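Local coordinates for protein acyl-CoA dehydrogenase (Bacillus subtilis, PDB 5LNX) that catalyses the FAD-dependent oxidation of saturated acyl-CoA thioesters to their 2,3-dehydroacyl-CoA products, passing the electrons to an acceptor, at residues Val8-Met13 with His46-Ile51; Ile28-Asp33 with Gly201-Asn206; Gly119-Thr124 with Ile165-Thr170; Val239-Ile244 with Glu313-Lys318. One frame throughout, in Å; residues are numbered along the deposited sequence.

Overall arrangement
Contact 4 is the most central and, like contact 3, wholly buried; contacts 1 and 2 lie nearer the surface and are only partly buried. Contacts 1 and 2 share helix 9-32, at its start and its end, with centres about 24 Å apart. Contact 1 stays within the helical N-terminal part, whereas contact 2 carries the helix end over to a loop of the middle domain. The chemistry follows the place: methionine methyls on aliphatic tips in contact 1, acid and carbonyl oxygens around a tyrosine in contact 2, strand pairing beside the flavin in contact 3, and helix-on-helix packing along aliphatic stems in contact 4. None of the four touches another.

Contact 1: residues Val8-Met13 with His46-Ile51; sequences VMMRKM and HGLMGI
The methyl CE of M10 sits at the junction of two aliphatic tips, 3.5 Å from L48 CD2 and equally far from I51 CD1. It meets I51 tip to tip, while it lies across the end of L48. One turn on, M13 uses two atoms: its sulfur SD rests 3.7 Å from the same L48 CD2, and its methyl CE runs on to H46, 3.5 Å from the backbone O and 4.0 Å from CB. CE arrives at the edge of the imidazole, near its plane. L48 CD2 is thus shared, touched by the methyl of M10 and the sulfur of M13, and all the contact is apolar or van der Waals.

Each methionine leaves the helix with CG opposite its backbone N (chi1 -173° for M10, 175° for M13), then bends, M13 at chi2 and M10 at chi2 and chi3, which turns the thioether ends toward the loop. On the far side, G47 with positive phi is the C-prime residue of the Schellman motif that ends helix 37-45, and the chain turned there brings L48 toward the two methionines. Further out, L48 also packs on M43 of helix 37-45 and on V14 and F17 of helix 9-32, while M10 and I51 both reach helix 64-77, at L69 and A70.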
loop_
_atom_site.group_PDB
_atom_site.type_symbol
_atom_site.label_atom_id
_atom_site.label_comp_id
_atom_site.label_asym_id
_atom_site.label_seq_id
_atom_site.Cartn_x
_atom_site.Cartn_y
_atom_site.Cartn_z
ATOM N N VAL D 8 27.977 -7.753 21.894
ATOM C CA VAL D 8 28.581 -7.478 20.569
ATOM C C VAL D 8 29.243 -8.863 20.386
ATOM O O VAL D 8 29.318 -9.376 19.262
ATOM C CB VAL D 8 29.638 -6.337 20.461
ATOM C CG1 VAL D 8 30.486 -6.523 19.205
ATOM C CG2 VAL D 8 28.964 -4.973 20.403
ATOM N N MET D 9 29.683 -9.456 21.499
ATOM C CA MET D 9 30.268 -10.813 21.522
ATOM C C MET D 9 29.241 -11.905 21.200
ATOM O O MET D 9 29.539 -12.839 20.447
ATOM C CB MET D 9 31.015 -11.131 22.850
ATOM C CG MET D 9 32.459 -10.659 22.843
ATOM S SD MET D 9 33.251 -10.755 24.453
ATOM C CE MET D 9 34.532 -9.522 24.235
ATOM N N MET D 10 28.040 -11.776 21.760
ATOM C CA MET D 10 26.954 -12.725 21.492
ATOM C C MET D 10 26.687 -12.708 19.997
ATOM O O MET D 10 26.768 -13.737 19.339
ATOM C CB MET D 10 25.674 -12.371 22.271
ATOM C CG MET D 10 24.571 -13.423 22.163
ATOM S SD MET D 10 24.847 -14.840 23.260
ATOM C CE MET D 10 24.373 -16.170 22.176
ATOM N N ARG D 11 26.367 -11.523 19.475
ATOM C CA ARG D 11 26.091 -11.313 18.029
ATOM C C ARG D 11 27.126 -11.939 17.072
ATOM O O ARG D 11 26.752 -12.654 16.137
ATOM C CB ARG D 11 25.901 -9.821 17.713
ATOM N N LYS D 12 28.415 -11.758 17.360
ATOM C CA LYS D 12 29.480 -12.361 16.524
ATOM C C LYS D 12 29.503 -13.883 16.679
ATOM O O LYS D 12 29.596 -14.617 15.692
ATOM C CB LYS D 12 30.866 -11.803 16.863
ATOM C CG LYS D 12 31.915 -12.159 15.818
ATOM N N MET D 13 29.407 -14.334 17.928
ATOM C CA MET D 13 29.321 -15.762 18.264
ATOM C C MET D 13 28.170 -16.479 17.548
ATOM O O MET D 13 28.376 -17.545 16.932
ATOM C CB MET D 13 29.196 -15.936 19.778
ATOM C CG MET D 13 28.988 -17.381 20.210
ATOM S SD MET D 13 27.360 -18.147 20.051
ATOM C CE MET D 13 27.963 -19.837 20.162
ATOM N N HIS D 46 26.807 -25.385 22.580
ATOM C CA HIS D 46 27.344 -24.019 22.371
ATOM C C HIS D 46 26.596 -22.921 23.137
ATOM O O HIS D 46 26.832 -21.729 22.920
ATOM C CB HIS D 46 27.397 -23.680 20.884
ATOM C CG HIS D 46 28.479 -24.400 20.143
ATOM N ND1 HIS D 46 29.245 -23.774 19.189
ATOM C CD2 HIS D 46 28.931 -25.676 20.216
ATOM C CE1 HIS D 46 30.113 -24.634 18.689
ATOM N NE2 HIS D 46 29.946 -25.796 19.296
ATOM N N GLY D 47 25.709 -23.343 24.038
ATOM C CA GLY D 47 25.157 -22.467 25.065
ATOM C C GLY D 47 24.152 -21.473 24.518
ATOM O O GLY D 47 24.064 -20.337 25.006
ATOM N N LEU D 48 23.418 -21.897 23.492
ATOM C CA LEU D 48 22.399 -21.060 22.820
ATOM C C LEU D 48 20.966 -21.304 23.316
ATOM O O LEU D 48 20.051 -20.537 23.008
ATOM C CB LEU D 48 22.440 -21.292 21.319
ATOM C CG LEU D 48 23.698 -20.802 20.589
ATOM C CD1 LEU D 48 23.598 -21.119 19.101
ATOM C CD2 LEU D 48 23.911 -19.307 20.787
ATOM N N MET D 49 20.775 -22.359 24.096
ATOM C CA MET D 49 19.427 -22.867 24.419
ATOM C C MET D 49 18.759 -22.328 25.692
ATOM O O MET D 49 17.593 -22.617 25.947
ATOM C CB MET D 49 19.468 -24.396 24.479
ATOM C CG MET D 49 19.687 -25.044 23.128
ATOM S SD MET D 49 18.169 -25.015 22.180
ATOM C CE MET D 49 18.732 -24.673 20.552
ATOM N N GLY D 50 19.499 -21.540 26.456
ATOM C CA GLY D 50 18.998 -20.889 27.647
ATOM C C GLY D 50 19.657 -19.559 27.883
ATOM O O GLY D 50 20.252 -19.327 28.916
ATOM N N ILE D 51 19.521 -18.660 26.924
ATOM C CA ILE D 51 20.372 -17.449 26.868
ATOM C C ILE D 51 19.973 -16.381 27.896
ATOM O O ILE D 51 20.845 -15.827 28.569
ATOM C CB ILE D 51 20.426 -16.830 25.456
ATOM C CG1 ILE D 51 20.841 -17.911 24.449
ATOM C CG2 ILE D 51 21.320 -15.577 25.451
ATOM C CD1 ILE D 51 21.274 -17.391 23.097
#

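Contact 2: residues Ile28-Asp33 with Gly201-Asn206; sequences IMEKTD and GLYGSN
Y203 is set against the end of helix 9-32 by M29, E30 and D33, in the acyl-CoA dehydrogenase fold where the N-terminal helical domain meets a loop between strands 191-196 and 207-212 of the middle domain. The tyrosine's CB lies 3.5 Å from E30 OE1 and 3.6 Å from the backbone O of M29. At CG the ring meets D33: OD2 stands over one face, 3.2 Å from CG and displaced toward that rim, with the carboxylate plane upright on the ring at 90°. Going round, CD1 meets the same D33 OD2 at 3.4 Å, and CD2 turns an edge to the backbone O of E30, at 3.4 Å and near the ring plane. CE1 and CE2 are progressively farther from the D33 oxygen, which sits over the root of the ring and not over its hydroxyl end.

The side chain of E30, bent at chi2 (-71°), curls back to put OE1 beside Y203 CB, its carboxylate plane 17° from that of the ring; its OE2 forms a salt bridge with R352, which also makes a cation-pi contact with Y203. Replacing Y203 by an alanine would probably leave R352 without its aromatic partner and open a gap between the carboxylates of E30 and D33. K343 of the second subunit packs on Y203 as well. The backbone O of D33, next to G204 CA, accepts a hydrogen bond from K196 NZ; here the backbones come closest, the CA atoms of D33 and G204 4.2 Å apart. The methyl CE of M29 lies 3.8 Å from Y203 O.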
loop_
_atom_site.group_PDB
_atom_site.type_symbol
_atom_site.label_atom_id
_atom_site.label_comp_id
_atom_site.label_asym_id
_atom_site.label_seq_id
_atom_site.Cartn_x
_atom_site.Cartn_y
_atom_site.Cartn_z
ATOM N N ILE D 28 19.258 -29.059 4.426
ATOM C CA ILE D 28 18.689 -30.371 4.781
ATOM C C ILE D 28 17.217 -30.251 5.245
ATOM O O ILE D 28 16.373 -31.054 4.854
ATOM C CB ILE D 28 19.512 -31.096 5.904
ATOM C CG1 ILE D 28 20.974 -31.322 5.533
ATOM C CG2 ILE D 28 18.874 -32.404 6.300
ATOM C CD1 ILE D 28 21.147 -32.171 4.314
ATOM N N MET D 29 16.922 -29.266 6.083
ATOM C CA MET D 29 15.531 -29.067 6.604
ATOM C C MET D 29 14.552 -28.706 5.502
ATOM O O MET D 29 13.413 -29.167 5.512
ATOM C CB MET D 29 15.464 -27.951 7.645
ATOM C CG MET D 29 16.075 -28.293 8.982
ATOM S SD MET D 29 16.368 -26.765 9.868
ATOM C CE MET D 29 14.851 -26.499 10.786
ATOM N N GLU D 30 15.006 -27.895 4.551
ATOM C CA GLU D 30 14.173 -27.496 3.421
ATOM C C GLU D 30 13.899 -28.649 2.474
ATOM O O GLU D 30 12.909 -28.652 1.722
ATOM C CB GLU D 30 14.833 -26.352 2.647
ATOM C CG GLU D 30 14.649 -24.991 3.303
ATOM C CD GLU D 30 13.225 -24.464 3.215
ATOM O OE1 GLU D 30 12.706 -24.135 4.297
ATOM O OE2 GLU D 30 12.590 -24.482 2.112
ATOM N N LYS D 31 14.817 -29.600 2.455
ATOM C CA LYS D 31 14.723 -30.736 1.540
ATOM C C LYS D 31 13.984 -31.877 2.188
ATOM O O LYS D 31 13.139 -32.511 1.568
ATOM C CB LYS D 31 16.111 -31.193 1.140
ATOM N N THR D 32 14.331 -32.140 3.435
ATOM C CA THR D 32 13.839 -33.298 4.179
ATOM C C THR D 32 12.508 -33.010 4.898
ATOM O O THR D 32 11.668 -33.891 5.032
ATOM C CB THR D 32 14.892 -33.745 5.230
ATOM O OG1 THR D 32 14.896 -32.810 6.327
ATOM N N ASP D 33 12.354 -31.778 5.381
ATOM C CA ASP D 33 11.250 -31.368 6.294
ATOM C C ASP D 33 11.353 -32.077 7.647
ATOM O O ASP D 33 10.355 -32.220 8.353
ATOM C CB ASP D 33 9.865 -31.605 5.665
ATOM C CG ASP D 33 8.750 -30.750 6.298
ATOM O OD1 ASP D 33 7.950 -31.332 7.053
ATOM O OD2 ASP D 33 8.631 -29.533 6.013
ATOM N N GLY D 201 5.335 -23.471 4.950
ATOM C CA GLY D 201 6.748 -23.179 5.254
ATOM C C GLY D 201 7.205 -23.539 6.664
ATOM O O GLY D 201 6.726 -24.496 7.254
ATOM N N LEU D 202 8.171 -22.794 7.195
ATOM C CA LEU D 202 8.962 -23.251 8.348
ATOM C C LEU D 202 9.203 -24.757 8.236
ATOM O O LEU D 202 8.782 -25.552 9.091
ATOM C CB LEU D 202 8.254 -22.934 9.663
ATOM C CG LEU D 202 7.989 -21.455 9.971
ATOM C CD1 LEU D 202 7.519 -21.301 11.405
ATOM C CD2 LEU D 202 9.210 -20.568 9.746
ATOM N N TYR D 203 9.833 -25.147 7.138
ATOM C CA TYR D 203 10.257 -26.535 6.952
ATOM C C TYR D 203 11.446 -26.779 7.930
ATOM O O TYR D 203 12.119 -25.834 8.245
ATOM C CB TYR D 203 10.765 -26.724 5.516
ATOM C CG TYR D 203 9.711 -26.975 4.435
ATOM C CD1 TYR D 203 8.408 -26.514 4.561
ATOM C CD2 TYR D 203 10.039 -27.660 3.268
ATOM C CE1 TYR D 203 7.463 -26.748 3.574
ATOM C CE2 TYR D 203 9.105 -27.891 2.270
ATOM C CZ TYR D 203 7.816 -27.431 2.426
ATOM O OH TYR D 203 6.875 -27.657 1.439
ATOM N N GLY D 204 11.700 -27.960 8.495
ATOM C CA GLY D 204 10.833 -28.655 9.420
ATOM C C GLY D 204 10.964 -28.270 10.913
ATOM O O GLY D 204 11.628 -28.894 11.831
ATOM N N SER D 205 10.284 -27.194 11.173
ATOM C CA SER D 205 9.826 -26.940 12.527
ATOM C C SER D 205 8.590 -27.824 12.786
ATOM O O SER D 205 7.515 -27.523 12.298
ATOM C CB SER D 205 9.495 -25.475 12.747
ATOM O OG SER D 205 8.831 -25.333 13.992
ATOM N N ASN D 206 8.763 -28.953 13.462
ATOM C CA ASN D 206 7.620 -29.848 13.796
ATOM C C ASN D 206 6.454 -29.072 14.373
ATOM O O ASN D 206 6.574 -28.460 15.420
ATOM C CB ASN D 206 8.046 -30.896 14.833
ATOM C CG ASN D 206 8.539 -32.192 14.202
ATOM O OD1 ASN D 206 8.886 -32.241 13.025
ATOM N ND2 ASN D 206 8.634 -33.235 15.014
#

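Contact 3: residues Gly119-Thr124 with Ile165-Thr170; sequences GAFALT and ITFALT. With FAD (flavin-adenine dinucleotide), chain S.
The flavin end of the FAD pocket is built here, where the chain leaving strand 119-120 runs parallel to strand 163-169 of the middle domain and then bends past the pyrimidine edge of the isoalloxazine. Two backbone bonds tie the segments: I165 N to A120 O (3.0 Å) and F167 N to A122 O (3.1 Å), the second nearly along the C=O axis. That A122 oxygen also receives a CA-H contact from T166.

Beyond the pairing the chain turns to the flavin. FAD O2 is gripped by two amides, L123 N and the straighter T124 N at 2.8 Å and 164°, and T124 OG1 donates to FAD N1 at 2.6 Å. Hydrogen bonds at O2 and N1 would probably help stabilise negative charge on the reduced flavin.

F121 carries its ring, through a chi1 of 178°, to a place between flavin and strand: its CD2 edge is turned to FAD N3, which lies near the plane of the ring, while CE1 lies 3.2 Å from F167 CE2, the two ring planes 71° apart. An alanine in place of F121 would probably leave the edge of F167 without its aromatic neighbour and open a gap beside FAD N3. F121 and L123 are both backed by L237 of helix 229-265. The CB of L123 fits between flavin and strand, 3.4 Å from FAD O2 and 4.0 Å from F167 CD2.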
loop_
_atom_site.group_PDB
_atom_site.type_symbol
_atom_site.label_atom_id
_atom_site.label_comp_id
_atom_site.label_asym_id
_atom_site.label_seq_id
_atom_site.Cartn_x
_atom_site.Cartn_y
_atom_site.Cartn_z
ATOM N N GLY D 119 11.553 -27.536 24.671
ATOM C CA GLY D 119 10.370 -26.916 25.250
ATOM C C GLY D 119 9.294 -26.610 24.221
ATOM O O GLY D 119 9.577 -26.304 23.067
ATOM N N ALA D 120 8.048 -26.625 24.684
ATOM C CA ALA D 120 6.900 -26.389 23.832
ATOM C C ALA D 120 5.864 -25.614 24.652
ATOM O O ALA D 120 5.990 -25.541 25.865
ATOM C CB ALA D 120 6.303 -27.702 23.396
ATOM N N PHE D 121 4.801 -25.149 23.991
ATOM C CA PHE D 121 3.829 -24.156 24.575
ATOM C C PHE D 121 2.333 -24.392 24.625
ATOM O O PHE D 121 1.611 -23.705 25.355
ATOM C CB PHE D 121 4.177 -22.760 24.042
ATOM C CG PHE D 121 3.260 -21.669 24.501
ATOM C CD1 PHE D 121 3.265 -21.254 25.827
ATOM C CD2 PHE D 121 2.426 -21.022 23.592
ATOM C CE1 PHE D 121 2.475 -20.196 26.235
ATOM C CE2 PHE D 121 1.609 -19.977 24.002
ATOM C CZ PHE D 121 1.638 -19.560 25.327
ATOM N N ALA D 122 1.840 -25.381 23.937
ATOM C CA ALA D 122 0.471 -25.806 24.227
ATOM C C ALA D 122 -0.622 -24.845 24.808
ATOM O O ALA D 122 -1.217 -25.105 25.877
ATOM C CB ALA D 122 0.371 -27.159 24.936
ATOM N N LEU D 123 -1.038 -23.883 23.989
ATOM C CA LEU D 123 -2.232 -23.036 24.264
ATOM C C LEU D 123 -3.382 -23.234 23.280
ATOM O O LEU D 123 -4.526 -23.532 23.674
ATOM C CB LEU D 123 -1.807 -21.580 24.246
ATOM C CG LEU D 123 -2.859 -20.501 24.420
ATOM C CD1 LEU D 123 -3.613 -20.623 25.735
ATOM C CD2 LEU D 123 -2.168 -19.151 24.291
ATOM N N THR D 124 -3.064 -23.124 22.001
ATOM C CA THR D 124 -4.067 -23.111 20.921
ATOM C C THR D 124 -4.855 -24.430 20.757
ATOM O O THR D 124 -4.294 -25.538 20.909
ATOM C CB THR D 124 -3.396 -22.753 19.561
ATOM O OG1 THR D 124 -2.682 -21.523 19.725
ATOM C CG2 THR D 124 -4.411 -22.588 18.433
ATOM N N ILE D 165 4.517 -26.640 28.225
ATOM C CA ILE D 165 3.785 -25.677 29.060
ATOM C C ILE D 165 2.356 -25.587 28.539
ATOM O O ILE D 165 2.105 -25.080 27.440
ATOM C CB ILE D 165 4.414 -24.270 29.064
ATOM C CG1 ILE D 165 5.885 -24.316 29.463
ATOM C CG2 ILE D 165 3.635 -23.351 29.979
ATOM C CD1 ILE D 165 6.239 -25.231 30.627
ATOM N N THR D 166 1.437 -26.155 29.320
ATOM C CA THR D 166 0.102 -26.487 28.832
ATOM C C THR D 166 -0.937 -25.773 29.645
ATOM O O THR D 166 -0.897 -25.785 30.881
ATOM C CB THR D 166 -0.204 -28.008 28.892
ATOM O OG1 THR D 166 0.880 -28.746 28.329
ATOM C CG2 THR D 166 -1.475 -28.346 28.091
ATOM N N PHE D 167 -1.933 -25.266 28.931
ATOM C CA PHE D 167 -2.995 -24.469 29.534
ATOM C C PHE D 167 -4.325 -25.203 29.459
ATOM O O PHE D 167 -4.713 -25.696 28.398
ATOM C CB PHE D 167 -3.078 -23.086 28.865
ATOM C CG PHE D 167 -1.808 -22.304 28.980
ATOM C CD1 PHE D 167 -1.566 -21.495 30.071
ATOM C CD2 PHE D 167 -0.815 -22.450 28.022
ATOM C CE1 PHE D 167 -0.374 -20.808 30.185
ATOM C CE2 PHE D 167 0.385 -21.784 28.140
ATOM C CZ PHE D 167 0.609 -20.953 29.218
ATOM N N ALA D 168 -5.034 -25.218 30.581
ATOM C CA ALA D 168 -6.233 -26.054 30.731
ATOM C C ALA D 168 -7.186 -25.495 31.793
ATOM O O ALA D 168 -6.739 -25.017 32.825
ATOM C CB ALA D 168 -5.824 -27.488 31.049
ATOM N N LEU D 169 -8.491 -25.559 31.519
ATOM C CA LEU D 169 -9.557 -25.118 32.476
ATOM C C LEU D 169 -9.603 -25.893 33.796
ATOM O O LEU D 169 -9.772 -27.118 33.798
ATOM C CB LEU D 169 -10.936 -25.264 31.838
ATOM C CG LEU D 169 -11.286 -24.300 30.721
ATOM C CD1 LEU D 169 -12.590 -24.736 30.076
ATOM C CD2 LEU D 169 -11.374 -22.874 31.227
ATOM N N THR D 170 -9.424 -25.175 34.905
ATOM C CA THR D 170 -9.625 -25.763 36.285
ATOM C C THR D 170 -11.101 -25.946 37.012
ATOM O O THR D 170 -11.423 -27.114 37.458
ATOM C CB THR D 170 -8.451 -25.273 37.230
ATOM O OG1 THR D 170 -8.078 -23.903 36.982
ATOM C CG2 THR D 170 -7.175 -26.121 37.050
HETATM P PA FAD S . -8.394 -17.470 14.115
HETATM O O1A FAD S . -7.763 -16.882 15.366
HETATM O O2A FAD S . -9.756 -18.082 14.081
HETATM O O5B FAD S . -8.414 -16.241 13.076
HETATM C C5B FAD S . -8.763 -16.332 11.703
HETATM C C4B FAD S . -8.540 -14.936 11.126
HETATM O O4B FAD S . -9.530 -14.113 11.696
HETATM C C3B FAD S . -7.188 -14.350 11.502
HETATM O O3B FAD S . -6.681 -13.502 10.464
HETATM C C2B FAD S . -7.472 -13.495 12.704
HETATM O O2B FAD S . -6.720 -12.295 12.651
HETATM C C1B FAD S . -8.909 -13.134 12.500
HETATM N N9A FAD S . -9.701 -12.924 13.703
HETATM C C8A FAD S . -10.383 -13.829 14.441
HETATM N N7A FAD S . -11.077 -13.189 15.432
HETATM C C5A FAD S . -10.816 -11.860 15.318
HETATM C C6A FAD S . -11.202 -10.609 15.977
HETATM N N6A FAD S . -12.017 -10.596 17.042
HETATM N N1A FAD S . -10.730 -9.447 15.474
HETATM C C2A FAD S . -9.925 -9.358 14.405
HETATM N N3A FAD S . -9.531 -10.459 13.759
HETATM C C4A FAD S . -9.938 -11.695 14.150
HETATM N N1 FAD S . -0.264 -22.194 19.071
HETATM C C2 FAD S . 0.278 -22.431 20.290
HETATM O O2 FAD S . -0.484 -22.430 21.265
HETATM N N3 FAD S . 1.593 -22.656 20.497
HETATM C C4 FAD S . 2.471 -22.672 19.486
HETATM O O4 FAD S . 3.693 -22.888 19.680
HETATM C C4X FAD S . 1.950 -22.442 18.124
HETATM N N5 FAD S . 2.780 -22.448 17.059
HETATM C C5X FAD S . 2.298 -22.259 15.810
HETATM C C6 FAD S . 3.179 -22.361 14.765
HETATM C C7 FAD S . 2.775 -22.144 13.471
HETATM C C7M FAD S . 3.861 -22.169 12.425
HETATM C C8 FAD S . 1.339 -21.860 13.205
HETATM C C8M FAD S . 0.796 -21.614 11.823
HETATM C C9 FAD S . 0.449 -21.799 14.249
HETATM C C9A FAD S . 0.858 -21.993 15.562
HETATM N N10 FAD S . -0.051 -21.995 16.669
HETATM C C10 FAD S . 0.491 -22.193 17.963
HETATM C "C1'" FAD S . -1.477 -21.672 16.502
HETATM C "C2'" FAD S . -1.616 -20.148 16.283
HETATM O "O2'" FAD S . -1.229 -19.346 17.414
HETATM C "C3'" FAD S . -3.026 -19.798 15.830
HETATM O "O3'" FAD S . -3.139 -20.129 14.447
HETATM C "C4'" FAD S . -3.348 -18.334 16.090
HETATM O "O4'" FAD S . -3.419 -18.112 17.509
HETATM C "C5'" FAD S . -4.655 -17.874 15.395
HETATM O "O5'" FAD S . -5.819 -18.671 15.627
HETATM P P FAD S . -6.563 -19.542 14.464
HETATM O O1P FAD S . -7.781 -20.260 15.017
HETATM O O2P FAD S . -5.529 -20.360 13.738
HETATM O O3P FAD S . -7.335 -18.519 13.479
#

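Contact 4: residues Val239-Ile244 with Glu313-Lys318; sequences VGRIGI and EASMAK
R241 meets K318 where helices 229-265 and 311-326 run side by side, their local axes 8.1 Å apart and 25° from parallel. The arginine's CG approaches the lysine's CG to 4.2 Å, so the two stems pass aliphatic to aliphatic with their charged ends farther on. From CG to NE the arginine is extended, and it runs past S315: NH1 lies 4.2 Å from OG, too far for a bond. That hydroxyl is instead bonded to Q367, and R241 NE bonds weakly to the backbone O of E361. The backbone O of R241 also faces K318, 3.8 Å from its CG.

Next comes I242, whose CG1 touches the methyl of A314 at 3.7 Å. This is where the backbones come closest, with the CA atoms of I242 and A314 5.3 Å apart; the small alanine lets the isoleucine lie right against the helix.

I244, one turn on from R241, lies alongside K318 and points the same way, its CG2 4.1 Å from the lysine's CE. K318 reaches this position with CG opposite the backbone N (chi1 -164°) and a bend at chi2. Its ammonium NZ is met by the carbonyl oxygens of T357 and G362, so the aliphatic stem packs while the charge is satisfied beyond it.

The pair forms part of the helical bundle of the C-terminal domain: helix 364-376 flanks R241, S315 and K318, helix 277-305 covers I242, and helix 64-77 of the N-terminal part reaches I242 through I68.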
loop_
_atom_site.group_PDB
_atom_site.type_symbol
_atom_site.label_atom_id
_atom_site.label_comp_id
_atom_site.label_asym_id
_atom_site.label_seq_id
_atom_site.Cartn_x
_atom_site.Cartn_y
_atom_site.Cartn_z
ATOM N N VAL D 239 7.139 -11.214 25.292
ATOM C CA VAL D 239 8.535 -11.502 24.961
ATOM C C VAL D 239 8.622 -12.410 23.740
ATOM O O VAL D 239 9.521 -12.268 22.896
ATOM C CB VAL D 239 9.272 -12.215 26.127
ATOM C CG1 VAL D 239 10.776 -12.014 26.022
ATOM N N GLY D 240 7.715 -13.374 23.684
ATOM C CA GLY D 240 7.538 -14.223 22.487
ATOM C C GLY D 240 7.312 -13.450 21.195
ATOM O O GLY D 240 7.861 -13.795 20.163
ATOM N N ARG D 241 6.510 -12.389 21.267
ATOM C CA ARG D 241 6.126 -11.594 20.080
ATOM C C ARG D 241 7.280 -10.740 19.533
ATOM O O ARG D 241 7.393 -10.519 18.314
ATOM C CB ARG D 241 4.938 -10.697 20.392
ATOM C CG ARG D 241 3.580 -11.368 20.202
ATOM C CD ARG D 241 2.463 -10.607 20.901
ATOM N NE ARG D 241 1.376 -11.496 21.306
ATOM C CZ ARG D 241 0.360 -11.138 22.085
ATOM N NH1 ARG D 241 0.297 -9.914 22.576
ATOM N NH2 ARG D 241 -0.573 -12.027 22.412
ATOM N N ILE D 242 8.113 -10.254 20.445
ATOM C CA ILE D 242 9.354 -9.560 20.086
ATOM C C ILE D 242 10.296 -10.514 19.352
ATOM O O ILE D 242 10.929 -10.159 18.358
ATOM C CB ILE D 242 10.106 -9.050 21.324
ATOM C CG1 ILE D 242 9.226 -8.083 22.124
ATOM C CG2 ILE D 242 11.408 -8.366 20.907
ATOM C CD1 ILE D 242 9.787 -7.742 23.485
ATOM N N GLY D 243 10.353 -11.742 19.846
ATOM C CA GLY D 243 11.061 -12.827 19.168
ATOM C C GLY D 243 10.519 -13.095 17.790
ATOM O O GLY D 243 11.270 -13.207 16.819
ATOM N N ILE D 244 9.210 -13.179 17.666
ATOM C CA ILE D 244 8.595 -13.374 16.314
ATOM C C ILE D 244 8.926 -12.200 15.388
ATOM O O ILE D 244 9.126 -12.386 14.195
ATOM C CB ILE D 244 7.080 -13.492 16.380
ATOM C CG1 ILE D 244 6.677 -14.719 17.201
ATOM C CG2 ILE D 244 6.487 -13.581 14.986
ATOM C CD1 ILE D 244 7.235 -16.032 16.684
ATOM N N GLU D 313 4.540 -1.886 22.560
ATOM C CA GLU D 313 5.743 -1.834 21.702
ATOM C C GLU D 313 6.028 -3.170 21.024
ATOM O O GLU D 313 6.481 -3.219 19.885
ATOM C CB GLU D 313 6.971 -1.376 22.513
ATOM C CG GLU D 313 6.892 0.073 23.004
ATOM C CD GLU D 313 6.047 0.230 24.290
ATOM O OE1 GLU D 313 5.593 -0.796 24.838
ATOM O OE2 GLU D 313 5.833 1.362 24.765
ATOM N N ALA D 314 5.764 -4.254 21.745
ATOM C CA ALA D 314 5.968 -5.615 21.237
ATOM C C ALA D 314 4.950 -5.955 20.153
ATOM O O ALA D 314 5.250 -6.638 19.184
ATOM C CB ALA D 314 5.869 -6.627 22.376
ATOM N N SER D 315 3.724 -5.495 20.351
ATOM C CA SER D 315 2.674 -5.652 19.337
ATOM C C SER D 315 3.015 -4.924 18.049
ATOM O O SER D 315 2.868 -5.456 16.963
ATOM C CB SER D 315 1.323 -5.175 19.873
ATOM O OG SER D 315 0.657 -6.245 20.486
ATOM N N MET D 316 3.425 -3.683 18.191
ATOM C CA MET D 316 3.912 -2.853 17.062
ATOM C C MET D 316 5.033 -3.511 16.236
ATOM O O MET D 316 4.966 -3.573 15.004
ATOM C CB MET D 316 4.392 -1.488 17.592
ATOM C CG MET D 316 3.257 -0.515 17.868
ATOM S SD MET D 316 3.763 0.964 18.759
ATOM C CE MET D 316 2.346 2.048 18.600
ATOM N N ALA D 317 6.067 -3.965 16.940
ATOM C CA ALA D 317 7.190 -4.711 16.339
ATOM C C ALA D 317 6.759 -5.953 15.563
ATOM O O ALA D 317 7.272 -6.227 14.474
ATOM C CB ALA D 317 8.164 -5.130 17.431
ATOM N N LYS D 318 5.885 -6.749 16.178
ATOM C CA LYS D 318 5.435 -8.029 15.594
ATOM C C LYS D 318 4.706 -7.779 14.276
ATOM O O LYS D 318 5.011 -8.391 13.253
ATOM C CB LYS D 318 4.491 -8.771 16.550
ATOM C CG LYS D 318 4.267 -10.250 16.235
ATOM C CD LYS D 318 3.099 -10.489 15.283
ATOM C CE LYS D 318 2.690 -11.953 15.275
ATOM N NZ LYS D 318 1.662 -12.285 14.231
#